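Local coordinates for acid phosphatase (Mycobacterium tuberculosis, PDB 2A6P), which removes phosphate from a broad range of substrates, including phosphorylated sugars, and can act in vivo as a fructose-1,6-bisphosphatase in gluconeogenesis, at residues 86-91 against 147-152; 129-134 against 153-158. All blocks are in the same frame, centred on the assembly; numbering follows the deposited sequence.

Overall arrangement
Both contacts are buried, and both belong to the histidine phosphatase fold. Interaction 1 joins the loop after strand 83-84 to strand 147-151 and the residue that follows it. It holds Glu90 and His152, which probably belong to the active site. Interaction 2 packs helix 124-141 against helix 153-163, beside the central sheet. The chain runs from helix 124-141 through strand 147-151 into helix 153-163, which makes the two contacts neighbours, with centres about 8 Å apart. Interaction 1 mixes a hydrogen bond, packing over ring faces and one carboxylate. Interaction 2 has no hydrogen bond between its segments and rests on alanines, one phenylalanine and the flat end of Arg130. Glu90 and Arg130 tie the two together.

Interaction 1 (86-91 against 147-152); sequences GLLAEW and VLFVSH
Leu88 meets strand 147-151 with its side chain and its carbonyl. Its CB lies by the Ser151 hydroxyl. CG stands anti to the carbonyl carbon, and chi1 (-57°) and chi2 (-169°) together bring the methyls to Phe149. Leu88 CD1 packs on Phe149 CB at 3.9 Å and also touches the carbonyl oxygen of Val150. Leu88 CD2 sits over the centre of the Phe149 ring, 4.0 Å from the centroid, in a CH-pi contact. Ile63 of strand 61-64 touches both side chains.

The backbone of Leu88 is held as well. Ser151 OG donates to Leu88 O at 2.7 Å, in the carbonyl plane and on a lone pair. The same oxygen lies at the edge of the His152 ring.

Glu90 CB lies over one face of that ring, offset toward the rim and 3.8 Å from the centroid. The chain bends at chi2 (54°), and Glu90 OE2 then comes 3.2 Å from His152 CB. OE1 accepts from Phe155 N. OE2 accepts from His154 N and is hydrogen-bonded to a glycerol, probably from the crystallisation liquor.

By similarity, Glu90 is the proton donor or acceptor and His152 stabilises the transition state. The His152 ring also meets that of His18, inferred to carry the phosphohistidine intermediate. The contact thus sets two probable catalytic groups side by side, with the N-H groups of His154 and Phe155 fixing the carboxylate.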
loop_
_atom_site.group_PDB
_atom_site.type_symbol
_atom_site.label_atom_id
_atom_site.label_comp_id
_atom_site.label_asym_id
_atom_site.label_seq_id
_atom_site.Cartn_x
_atom_site.Cartn_y
_atom_site.Cartn_z
ATOM N N GLY A 86 -10.763 8.783 21.551
ATOM C CA GLY A 86 -11.153 7.404 21.347
ATOM C C GLY A 86 -11.567 7.183 19.908
ATOM O O GLY A 86 -11.808 6.052 19.489
ATOM N N LEU A 87 -11.664 8.264 19.142
ATOM C CA LEU A 87 -12.038 8.142 17.736
ATOM C C LEU A 87 -11.054 7.215 17.004
ATOM O O LEU A 87 -11.420 6.526 16.042
ATOM C CB LEU A 87 -12.035 9.519 17.060
ATOM C CG LEU A 87 -12.439 9.492 15.583
ATOM C CD1 LEU A 87 -13.894 9.044 15.496
ATOM C CD2 LEU A 87 -12.249 10.870 14.940
ATOM N N LEU A 88 -9.806 7.207 17.462
ATOM C CA LEU A 88 -8.780 6.382 16.839
ATOM C C LEU A 88 -8.560 5.053 17.567
ATOM O O LEU A 88 -7.602 4.334 17.270
ATOM C CB LEU A 88 -7.450 7.147 16.777
ATOM C CG LEU A 88 -7.391 8.508 16.072
ATOM C CD1 LEU A 88 -5.927 8.928 15.908
ATOM C CD2 LEU A 88 -8.053 8.432 14.711
ATOM N N ALA A 89 -9.439 4.730 18.514
ATOM C CA ALA A 89 -9.310 3.495 19.284
ATOM C C ALA A 89 -9.435 2.261 18.392
ATOM O O ALA A 89 -10.050 2.312 17.324
ATOM C CB ALA A 89 -10.366 3.460 20.392
ATOM N N GLU A 90 -8.839 1.149 18.811
ATOM C CA GLU A 90 -8.931 -0.059 18.002
ATOM C C GLU A 90 -10.367 -0.552 17.958
ATOM O O GLU A 90 -11.213 -0.099 18.726
ATOM C CB GLU A 90 -8.034 -1.167 18.570
ATOM C CG GLU A 90 -8.078 -2.479 17.781
ATOM C CD GLU A 90 -7.765 -2.292 16.301
ATOM O OE1 GLU A 90 -8.563 -1.656 15.574
ATOM O OE2 GLU A 90 -6.704 -2.784 15.868
ATOM N N TRP A 91 -10.633 -1.470 17.038
ATOM C CA TRP A 91 -11.950 -2.071 16.890
ATOM C C TRP A 91 -12.298 -2.689 18.243
ATOM O O TRP A 91 -11.479 -3.394 18.813
ATOM C CB TRP A 91 -11.879 -3.182 15.831
ATOM C CG TRP A 91 -13.193 -3.615 15.255
ATOM C CD1 TRP A 91 -14.311 -3.993 15.942
ATOM C CD2 TRP A 91 -13.518 -3.738 13.857
ATOM N NE1 TRP A 91 -15.310 -4.338 15.063
ATOM C CE2 TRP A 91 -14.853 -4.193 13.779
ATOM C CE3 TRP A 91 -12.808 -3.507 12.666
ATOM C CZ2 TRP A 91 -15.500 -4.423 12.550
ATOM C CZ3 TRP A 91 -13.453 -3.736 11.439
ATOM C CH2 TRP A 91 -14.785 -4.188 11.396
ATOM N N VAL A 147 -1.552 15.650 8.334
ATOM C CA VAL A 147 -2.196 14.990 9.482
ATOM C C VAL A 147 -1.576 13.623 9.810
ATOM O O VAL A 147 -1.300 12.829 8.912
ATOM C CB VAL A 147 -3.722 14.789 9.220
ATOM C CG1 VAL A 147 -4.354 13.988 10.352
ATOM C CG2 VAL A 147 -4.409 16.147 9.083
ATOM N N LEU A 148 -1.363 13.356 11.099
ATOM C CA LEU A 148 -0.794 12.081 11.536
ATOM C C LEU A 148 -1.643 11.382 12.603
ATOM O O LEU A 148 -1.871 11.923 13.689
ATOM C CB LEU A 148 0.632 12.281 12.074
ATOM C CG LEU A 148 1.288 11.062 12.749
ATOM C CD1 LEU A 148 1.365 9.904 11.785
ATOM C CD2 LEU A 148 2.677 11.424 13.232
ATOM N N PHE A 149 -2.115 10.182 12.282
ATOM C CA PHE A 149 -2.908 9.402 13.220
ATOM C C PHE A 149 -2.013 8.342 13.827
ATOM O O PHE A 149 -1.366 7.588 13.090
ATOM C CB PHE A 149 -4.056 8.652 12.518
ATOM C CG PHE A 149 -5.211 9.515 12.065
ATOM C CD1 PHE A 149 -5.341 10.841 12.474
ATOM C CD2 PHE A 149 -6.210 8.965 11.259
ATOM C CE1 PHE A 149 -6.459 11.610 12.087
ATOM C CE2 PHE A 149 -7.324 9.717 10.869
ATOM C CZ PHE A 149 -7.450 11.045 11.284
ATOM N N VAL A 150 -1.961 8.273 15.156
ATOM C CA VAL A 150 -1.191 7.217 15.821
ATOM C C VAL A 150 -2.328 6.334 16.337
ATOM O O VAL A 150 -3.042 6.716 17.267
ATOM C CB VAL A 150 -0.364 7.762 16.976
ATOM C CG1 VAL A 150 0.397 6.610 17.672
ATOM C CG2 VAL A 150 0.588 8.832 16.447
ATOM N N SER A 151 -2.500 5.166 15.720
ATOM C CA SER A 151 -3.625 4.298 16.051
ATOM C C SER A 151 -3.315 2.792 16.070
ATOM O O SER A 151 -2.209 2.389 16.439
ATOM C CB SER A 151 -4.763 4.633 15.060
ATOM O OG SER A 151 -5.938 3.865 15.249
ATOM N N HIS A 152 -4.294 1.971 15.681
ATOM C CA HIS A 152 -4.135 0.517 15.679
ATOM C C HIS A 152 -4.253 -0.170 14.311
ATOM O O HIS A 152 -4.634 0.453 13.319
ATOM C CB HIS A 152 -5.132 -0.107 16.660
ATOM C CG HIS A 152 -5.034 0.448 18.046
ATOM N ND1 HIS A 152 -5.557 1.676 18.392
ATOM C CD2 HIS A 152 -4.448 -0.039 19.165
ATOM C CE1 HIS A 152 -5.302 1.920 19.666
ATOM N NE2 HIS A 152 -4.628 0.896 20.158
#

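Interaction 2 (129-134 against 153-158); sequences DRADSA and GHFSRA
Phe155 reaches from helix 153-163 to the surface of helix 124-141 and meets Arg130, Ala131 and Ala134. The ring is presented by a side chain with CG anti to the backbone N (chi1 -171°). Its rim does most of the touching. Phe155 CE1 lies 3.8 Å from Ala131 N, and Phe155 CZ packs on Ala134 CB at 3.9 Å. The carbonyl oxygen of Arg130 also sits at the ring edge, in its plane.

The Arg130 side chain comes back along the ring, bent at chi2 and chi3. Its guanidinium turns one face to the phenylalanine, with Phe155 CE1 4.0 Å above that plane and over its centre. The two planes are 34° apart, so this is not a parallel stack. Arg130 NH2 is 3.8 Å from Phe155 CD1.

Further along, Ala131 CB meets Ala158 CB at 4.0 Å. The axes of the two segments approach to 9.7 Å and cross at -63°, with Phe155 and the alanine pair between them.

Outer partners fix the groups. Arg130 NH1 forms a salt bridge with Glu122, and the Phe155 ring also touches Leu88. On another side of helix 153-163, Arg157 forms a salt bridge with Glu187 of the second subunit.

The packing between the segments is thus mostly apolar, with backbone N and O atoms at the ring edge and the guanidinium as its one charged group. Two polar links join it to the loop that carries Glu90: the N-H groups at the start of helix 153-163, and the hydrogen bond from Arg130 NH2 to Ala89 O.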
loop_
_atom_site.group_PDB
_atom_site.type_symbol
_atom_site.label_atom_id
_atom_site.label_comp_id
_atom_site.label_asym_id
_atom_site.label_seq_id
_atom_site.Cartn_x
_atom_site.Cartn_y
_atom_site.Cartn_z
ATOM N N ASP A 129 -18.572 3.958 10.168
ATOM C CA ASP A 129 -18.915 5.339 10.505
ATOM C C ASP A 129 -17.810 6.024 11.286
ATOM O O ASP A 129 -17.541 7.202 11.075
ATOM C CB ASP A 129 -20.195 5.394 11.333
ATOM C CG ASP A 129 -21.319 4.636 10.699
ATOM O OD1 ASP A 129 -21.486 4.742 9.466
ATOM O OD2 ASP A 129 -22.042 3.932 11.437
ATOM N N ARG A 130 -17.174 5.294 12.198
ATOM C CA ARG A 130 -16.087 5.881 12.972
ATOM C C ARG A 130 -14.929 6.220 12.023
ATOM O O ARG A 130 -14.289 7.283 12.137
ATOM C CB ARG A 130 -15.620 4.917 14.067
ATOM C CG ARG A 130 -14.868 5.626 15.162
ATOM C CD ARG A 130 -15.039 4.967 16.526
ATOM N NE ARG A 130 -13.931 4.077 16.853
ATOM C CZ ARG A 130 -13.801 2.852 16.372
ATOM N NH1 ARG A 130 -14.724 2.377 15.552
ATOM N NH2 ARG A 130 -12.745 2.117 16.687
ATOM N N ALA A 131 -14.681 5.312 11.082
ATOM C CA ALA A 131 -13.628 5.493 10.091
ATOM C C ALA A 131 -13.907 6.725 9.236
ATOM O O ALA A 131 -13.013 7.537 8.998
ATOM C CB ALA A 131 -13.525 4.259 9.212
ATOM N N ASP A 132 -15.143 6.871 8.772
ATOM C CA ASP A 132 -15.489 8.030 7.951
ATOM C C ASP A 132 -15.337 9.340 8.724
ATOM O O ASP A 132 -14.862 10.336 8.174
ATOM C CB ASP A 132 -16.916 7.909 7.400
ATOM C CG ASP A 132 -17.036 6.842 6.312
ATOM O OD1 ASP A 132 -16.106 6.740 5.479
ATOM O OD2 ASP A 132 -18.057 6.113 6.280
ATOM N N SER A 133 -15.734 9.347 9.993
ATOM C CA SER A 133 -15.598 10.563 10.793
ATOM C C SER A 133 -14.113 10.932 10.879
ATOM O O SER A 133 -13.747 12.114 10.807
ATOM C CB SER A 133 -16.168 10.360 12.212
ATOM O OG SER A 133 -17.573 10.115 12.202
ATOM N N ALA A 134 -13.263 9.911 11.024
ATOM C CA ALA A 134 -11.819 10.116 11.116
ATOM C C ALA A 134 -11.283 10.734 9.826
ATOM O O ALA A 134 -10.456 11.643 9.868
ATOM C CB ALA A 134 -11.106 8.785 11.404
ATOM N N GLY A 153 -3.935 -1.465 14.284
ATOM C CA GLY A 153 -3.950 -2.237 13.053
ATOM C C GLY A 153 -5.220 -2.195 12.238
ATOM O O GLY A 153 -5.234 -1.679 11.106
ATOM N N HIS A 154 -6.296 -2.737 12.804
ATOM C CA HIS A 154 -7.563 -2.766 12.094
ATOM C C HIS A 154 -8.155 -1.388 11.850
ATOM O O HIS A 154 -8.568 -1.097 10.725
ATOM C CB HIS A 154 -8.552 -3.688 12.818
ATOM C CG HIS A 154 -8.179 -5.141 12.737
ATOM N ND1 HIS A 154 -8.631 -6.084 13.637
ATOM C CD2 HIS A 154 -7.395 -5.810 11.859
ATOM C CE1 HIS A 154 -8.139 -7.267 13.316
ATOM N NE2 HIS A 154 -7.387 -7.128 12.242
ATOM N N PHE A 155 -8.173 -0.522 12.860
ATOM C CA PHE A 155 -8.741 0.803 12.633
ATOM C C PHE A 155 -7.967 1.607 11.585
ATOM O O PHE A 155 -8.568 2.264 10.746
ATOM C CB PHE A 155 -8.849 1.623 13.921
ATOM C CG PHE A 155 -9.640 2.901 13.738
ATOM C CD1 PHE A 155 -11.001 2.851 13.447
ATOM C CD2 PHE A 155 -9.006 4.149 13.756
ATOM C CE1 PHE A 155 -11.722 4.031 13.168
ATOM C CE2 PHE A 155 -9.723 5.332 13.477
ATOM C CZ PHE A 155 -11.076 5.271 13.183
ATOM N N SER A 156 -6.636 1.563 11.632
ATOM C CA SER A 156 -5.834 2.281 10.638
ATOM C C SER A 156 -6.221 1.788 9.239
ATOM O O SER A 156 -6.364 2.574 8.308
ATOM C CB SER A 156 -4.338 2.049 10.874
ATOM O OG SER A 156 -3.896 2.668 12.074
ATOM N N ARG A 157 -6.375 0.478 9.094
ATOM C CA ARG A 157 -6.767 -0.102 7.818
ATOM C C ARG A 157 -8.156 0.373 7.438
ATOM O O ARG A 157 -8.463 0.528 6.255
ATOM C CB ARG A 157 -6.833 -1.616 7.900
ATOM C CG ARG A 157 -5.547 -2.356 8.111
ATOM C CD ARG A 157 -5.906 -3.801 7.835
ATOM N NE ARG A 157 -5.077 -4.748 8.541
ATOM C CZ ARG A 157 -5.187 -6.060 8.392
ATOM N NH1 ARG A 157 -6.091 -6.553 7.553
ATOM N NH2 ARG A 157 -4.406 -6.863 9.096
ATOM N N ALA A 158 -9.001 0.557 8.449
ATOM C CA ALA A 158 -10.366 1.015 8.238
ATOM C C ALA A 158 -10.292 2.410 7.650
ATOM O O ALA A 158 -10.973 2.722 6.671
ATOM C CB ALA A 158 -11.131 1.050 9.564
#